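Local atomic coordinates of probable enoyl-CoA hydratase/isomerase (Pseudomonas aeruginosa PAO1, PDB entry 5WYD), a protein that probably acts as an enoyl-CoA hydratase/isomerase of the crotonase family, with a role in the synthesis of a diffusible signal factor. Residues Glu53-Val65 / Phe102-Ala114. The protein carries 1 engineered substitution. Residues are numbered along the deposited sequence; the frame is centred on the assembly and turned at random.
Sequences EHLNRDDDIYALV and FEALRDFRGVSIA
Phe108 and Arg109, adjacent in the turn between helix 88-106 and strand 111-116, divide the work of meeting segment 53-65: Phe108 packs between the end of helix 42-57 and strand 63-68, while Arg109 binds the turn at Asp59. The Phe108 ring is swung there with CG anti to the backbone N (chi1 169°). Leu64 lies against it obliquely, CB at 3.3 Å from CE2 and CD1 at 3.5 Å from CD2, while Ile61 CG2 comes to the ring edge at CZ and Leu55 CB approaches CE1. The other branch of Leu64, CD2, rests on Ser112 CB and on Leu105 CD1.

Arg109 reaches out along a chain extended from CG to NE. Its NH2 makes a nearly straight, charge-assisted bond to Asp59 OD1 (2.9 Å, 171°), which lies in the guanidinium plane, although the two flat groups are turned 56° apart. Asp58 OD1 closes an Asx turn by accepting from Asp60 N.

Beyond the turns the strands run parallel: Leu64 N bonds to Val111 O and Leu64 O receives Ile113 N, both 2.7 Å. Ala63, Val65, Val111 and Ile113 face helix 200-211. Strand 63-68, helix 88-106 and strand 111-116 form a beta-alpha-beta crossover, its two parallel strands adjacent in the sheet, as in the crotonase fold.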
loop_
_atom_site.group_PDB
_atom_site.type_symbol
_atom_site.label_atom_id
_atom_site.label_comp_id
_atom_site.label_asym_id
_atom_site.label_seq_id
_atom_site.Cartn_x
_atom_site.Cartn_y
_atom_site.Cartn_z
ATOM N N GLU A 53 27.622 2.961 8.793
ATOM C CA GLU A 53 27.662 1.536 9.078
ATOM C C GLU A 53 28.591 1.218 10.230
ATOM O O GLU A 53 28.300 0.333 11.041
ATOM C CB GLU A 53 28.090 0.768 7.852
ATOM C CG GLU A 53 27.230 1.060 6.671
ATOM C CD GLU A 53 27.717 0.323 5.471
ATOM O OE1 GLU A 53 28.727 -0.398 5.615
ATOM O OE2 GLU A 53 27.134 0.494 4.385
ATOM N N HIS A 54 29.745 1.876 10.280
ATOM C CA HIS A 54 30.648 1.656 11.395
ATOM C C HIS A 54 29.996 2.116 12.684
ATOM O O HIS A 54 30.118 1.459 13.723
ATOM C CB HIS A 54 31.948 2.411 11.145
ATOM C CG HIS A 54 32.850 1.736 10.160
ATOM N ND1 HIS A 54 32.624 1.791 8.803
ATOM C CD2 HIS A 54 33.991 1.023 10.326
ATOM C CE1 HIS A 54 33.575 1.123 8.174
ATOM N NE2 HIS A 54 34.421 0.653 9.073
ATOM N N LEU A 55 29.300 3.254 12.622
ATOM C CA LEU A 55 28.636 3.799 13.796
ATOM C C LEU A 55 27.543 2.860 14.283
ATOM O O LEU A 55 27.425 2.582 15.488
ATOM C CB LEU A 55 28.055 5.164 13.443
ATOM C CG LEU A 55 29.069 6.235 13.052
ATOM C CD1 LEU A 55 28.371 7.555 12.793
ATOM C CD2 LEU A 55 30.192 6.365 14.075
ATOM N N ASN A 56 26.787 2.303 13.343
ATOM C CA ASN A 56 25.752 1.352 13.699
ATOM C C ASN A 56 26.338 0.166 14.417
ATOM O O ASN A 56 25.690 -0.423 15.275
ATOM C CB ASN A 56 25.038 0.875 12.453
ATOM C CG ASN A 56 24.099 1.880 11.941
ATOM O OD1 ASN A 56 23.798 1.931 10.757
ATOM N ND2 ASN A 56 23.615 2.709 12.838
ATOM N N ARG A 57 27.514 -0.272 14.001
ATOM C CA ARG A 57 28.139 -1.391 14.683
ATOM C C ARG A 57 28.556 -1.038 16.108
ATOM O O ARG A 57 28.420 -1.867 17.013
ATOM C CB ARG A 57 29.324 -1.881 13.873
ATOM C CG ARG A 57 28.914 -2.435 12.528
ATOM C CD ARG A 57 30.090 -3.154 11.894
ATOM N NE ARG A 57 29.788 -3.611 10.546
ATOM C CZ ARG A 57 30.083 -2.920 9.447
ATOM N NH1 ARG A 57 30.683 -1.740 9.547
ATOM N NH2 ARG A 57 29.773 -3.401 8.250
ATOM N N ASP A 58 29.078 0.168 16.332
ATOM C CA ASP A 58 29.546 0.518 17.664
ATOM C C ASP A 58 28.393 0.731 18.633
ATOM O O ASP A 58 27.502 1.547 18.376
ATOM C CB ASP A 58 30.392 1.773 17.609
ATOM C CG ASP A 58 31.138 1.987 18.877
ATOM O OD1 ASP A 58 30.792 1.323 19.878
ATOM O OD2 ASP A 58 32.092 2.788 18.875
ATOM N N ASP A 59 28.467 0.094 19.804
ATOM C CA ASP A 59 27.410 0.242 20.799
ATOM C C ASP A 59 27.660 1.400 21.742
ATOM O O ASP A 59 26.776 1.733 22.542
ATOM C CB ASP A 59 27.262 -1.029 21.629
ATOM C CG ASP A 59 26.922 -2.217 20.787
ATOM O OD1 ASP A 59 26.838 -2.047 19.555
ATOM O OD2 ASP A 59 26.709 -3.309 21.344
ATOM N N ASP A 60 28.819 2.037 21.633
ATOM C CA ASP A 60 29.231 3.158 22.458
ATOM C C ASP A 60 28.657 4.465 21.967
ATOM O O ASP A 60 28.989 5.518 22.504
ATOM C CB ASP A 60 30.754 3.260 22.474
ATOM C CG ASP A 60 31.259 4.122 23.596
ATOM O OD1 ASP A 60 30.480 4.346 24.544
ATOM O OD2 ASP A 60 32.425 4.546 23.542
ATOM N N ILE A 61 27.963 4.455 20.852
ATOM C CA ILE A 61 27.409 5.676 20.314
ATOM C C ILE A 61 25.895 5.624 20.336
ATOM O O ILE A 61 25.287 4.728 19.737
ATOM C CB ILE A 61 27.919 5.940 18.906
ATOM C CG1 ILE A 61 29.409 6.166 19.027
ATOM C CG2 ILE A 61 27.176 7.129 18.365
ATOM C CD1 ILE A 61 29.731 7.310 19.974
ATOM N N TYR A 62 25.287 6.590 21.008
ATOM C CA TYR A 62 23.847 6.654 21.045
ATOM C C TYR A 62 23.285 7.818 20.264
ATOM O O TYR A 62 22.083 7.818 19.980
ATOM C CB TYR A 62 23.337 6.723 22.488
ATOM C CG TYR A 62 23.968 5.715 23.402
ATOM C CD1 TYR A 62 24.169 4.412 22.986
ATOM C CD2 TYR A 62 24.279 6.041 24.712
ATOM C CE1 TYR A 62 24.720 3.475 23.828
ATOM C CE2 TYR A 62 24.822 5.104 25.566
ATOM C CZ TYR A 62 25.045 3.814 25.117
ATOM O OH TYR A 62 25.588 2.854 25.947
ATOM N N ALA A 63 24.103 8.801 19.910
ATOM C CA ALA A 63 23.609 9.959 19.181
ATOM C C ALA A 63 24.590 10.345 18.088
ATOM O O ALA A 63 25.749 9.949 18.116
ATOM C CB ALA A 63 23.347 11.156 20.104
ATOM N N LEU A 64 24.080 11.044 17.078
ATOM C CA LEU A 64 24.867 11.565 15.968
ATOM C C LEU A 64 24.533 13.027 15.703
ATOM O O LEU A 64 23.369 13.428 15.791
ATOM C CB LEU A 64 24.639 10.726 14.711
ATOM C CG LEU A 64 25.341 10.967 13.382
ATOM C CD1 LEU A 64 25.128 9.725 12.561
ATOM C CD2 LEU A 64 24.799 12.165 12.620
ATOM N N VAL A 65 25.561 13.820 15.402
ATOM C CA VAL A 65 25.422 15.226 15.044
ATOM C C VAL A 65 26.227 15.472 13.777
ATOM O O VAL A 65 27.300 14.883 13.599
ATOM C CB VAL A 65 25.873 16.161 16.189
ATOM C CG1 VAL A 65 25.802 17.636 15.771
ATOM C CG2 VAL A 65 25.020 15.911 17.440
ATOM N N PHE A 102 22.494 9.089 2.013
ATOM C CA PHE A 102 21.448 9.726 2.807
ATOM C C PHE A 102 20.508 8.704 3.428
ATOM O O PHE A 102 20.071 8.870 4.574
ATOM C CB PHE A 102 20.680 10.732 1.972
ATOM C CG PHE A 102 21.490 11.932 1.602
ATOM C CD1 PHE A 102 22.478 12.426 2.448
ATOM C CD2 PHE A 102 21.244 12.589 0.434
ATOM C CE1 PHE A 102 23.212 13.534 2.096
ATOM C CE2 PHE A 102 21.945 13.711 0.104
ATOM C CZ PHE A 102 22.936 14.182 0.915
ATOM N N GLU A 103 20.153 7.666 2.686
ATOM C CA GLU A 103 19.323 6.632 3.279
ATOM C C GLU A 103 20.045 5.968 4.440
ATOM O O GLU A 103 19.426 5.634 5.456
ATOM C CB GLU A 103 18.945 5.638 2.210
ATOM C CG GLU A 103 17.999 6.229 1.192
ATOM C CD GLU A 103 17.865 5.312 0.023
ATOM O OE1 GLU A 103 17.093 5.601 -0.914
ATOM O OE2 GLU A 103 18.524 4.263 0.075
ATOM N N ALA A 104 21.357 5.769 4.312
ATOM C CA ALA A 104 22.111 5.213 5.429
ATOM C C ALA A 104 22.020 6.122 6.653
ATOM O O ALA A 104 21.828 5.644 7.779
ATOM C CB ALA A 104 23.566 4.987 5.031
ATOM N N LEU A 105 22.136 7.439 6.446
ATOM C CA LEU A 105 22.034 8.372 7.559
ATOM C C LEU A 105 20.656 8.292 8.185
ATOM O O LEU A 105 20.517 8.161 9.412
ATOM C CB LEU A 105 22.307 9.790 7.048
ATOM C CG LEU A 105 21.987 10.966 7.976
ATOM C CD1 LEU A 105 22.796 10.858 9.260
ATOM C CD2 LEU A 105 22.104 12.362 7.294
ATOM N N ARG A 106 19.633 8.257 7.330
ATOM C CA ARG A 106 18.258 8.140 7.776
ATOM C C ARG A 106 18.051 6.859 8.557
ATOM O O ARG A 106 17.169 6.782 9.414
ATOM C CB ARG A 106 17.351 8.179 6.559
ATOM C CG ARG A 106 15.934 7.795 6.846
ATOM C CD ARG A 106 15.134 7.778 5.562
ATOM N NE ARG A 106 15.580 6.786 4.598
ATOM C CZ ARG A 106 15.028 5.592 4.468
ATOM N NH1 ARG A 106 14.017 5.259 5.249
ATOM N NH2 ARG A 106 15.480 4.737 3.559
ATOM N N ASP A 107 18.796 5.824 8.222
ATOM C CA ASP A 107 18.681 4.553 8.900
ATOM C C ASP A 107 19.650 4.397 10.072
ATOM O O ASP A 107 19.777 3.288 10.598
ATOM C CB ASP A 107 18.881 3.427 7.896
ATOM C CG ASP A 107 17.743 3.326 6.931
ATOM O OD1 ASP A 107 16.718 4.005 7.140
ATOM O OD2 ASP A 107 17.881 2.580 5.943
ATOM N N PHE A 108 20.361 5.453 10.477
ATOM C CA PHE A 108 21.247 5.304 11.622
ATOM C C PHE A 108 20.412 4.873 12.821
ATOM O O PHE A 108 19.355 5.451 13.088
ATOM C CB PHE A 108 21.981 6.620 11.892
ATOM C CG PHE A 108 22.718 6.635 13.201
ATOM C CD1 PHE A 108 23.494 5.573 13.574
ATOM C CD2 PHE A 108 22.665 7.726 14.033
ATOM C CE1 PHE A 108 24.170 5.569 14.783
ATOM C CE2 PHE A 108 23.344 7.725 15.243
ATOM C CZ PHE A 108 24.089 6.652 15.607
ATOM N N ARG A 109 20.864 3.834 13.530
ATOM C CA ARG A 109 20.056 3.314 14.635
ATOM C C ARG A 109 19.876 4.348 15.735
ATOM O O ARG A 109 18.810 4.429 16.349
ATOM C CB ARG A 109 20.666 2.040 15.209
ATOM C CG ARG A 109 22.096 2.125 15.678
ATOM C CD ARG A 109 22.491 0.797 16.278
ATOM N NE ARG A 109 23.802 0.887 16.900
ATOM C CZ ARG A 109 24.342 -0.065 17.649
ATOM N NH1 ARG A 109 23.681 -1.189 17.895
ATOM N NH2 ARG A 109 25.541 0.125 18.168
ATOM N N GLY A 110 20.932 5.089 16.044
ATOM C CA GLY A 110 20.847 6.173 16.992
ATOM C C GLY A 110 20.227 7.404 16.377
ATOM O O GLY A 110 19.974 7.465 15.181
ATOM N N VAL A 111 19.868 8.350 17.240
ATOM C CA VAL A 111 19.294 9.605 16.775
ATOM C C VAL A 111 20.359 10.449 16.082
ATOM O O VAL A 111 21.510 10.540 16.521
ATOM C CB VAL A 111 18.652 10.370 17.941
ATOM C CG1 VAL A 111 19.697 10.688 18.952
ATOM C CG2 VAL A 111 18.017 11.641 17.441
ATOM N N SER A 112 19.973 11.075 14.989
ATOM C CA SER A 112 20.830 11.950 14.216
ATOM C C SER A 112 20.260 13.353 14.352
ATOM O O SER A 112 19.050 13.559 14.212
ATOM C CB SER A 112 20.916 11.494 12.752
ATOM O OG SER A 112 19.647 11.424 12.111
ATOM N N ILE A 113 21.113 14.300 14.689
ATOM C CA ILE A 113 20.708 15.680 14.876
ATOM C C ILE A 113 21.480 16.482 13.844
ATOM O O ILE A 113 22.709 16.363 13.756
ATOM C CB ILE A 113 21.015 16.185 16.300
ATOM C CG1 ILE A 113 20.473 15.247 17.362
ATOM C CG2 ILE A 113 20.394 17.538 16.545
ATOM C CD1 ILE A 113 20.904 15.697 18.679
ATOM N N ALA A 114 20.774 17.314 13.096
ATOM C CA ALA A 114 21.386 18.139 12.072
ATOM C C ALA A 114 21.535 19.543 12.620
ATOM O O ALA A 114 20.536 20.198 12.916
ATOM C CB ALA A 114 20.511 18.159 10.831
#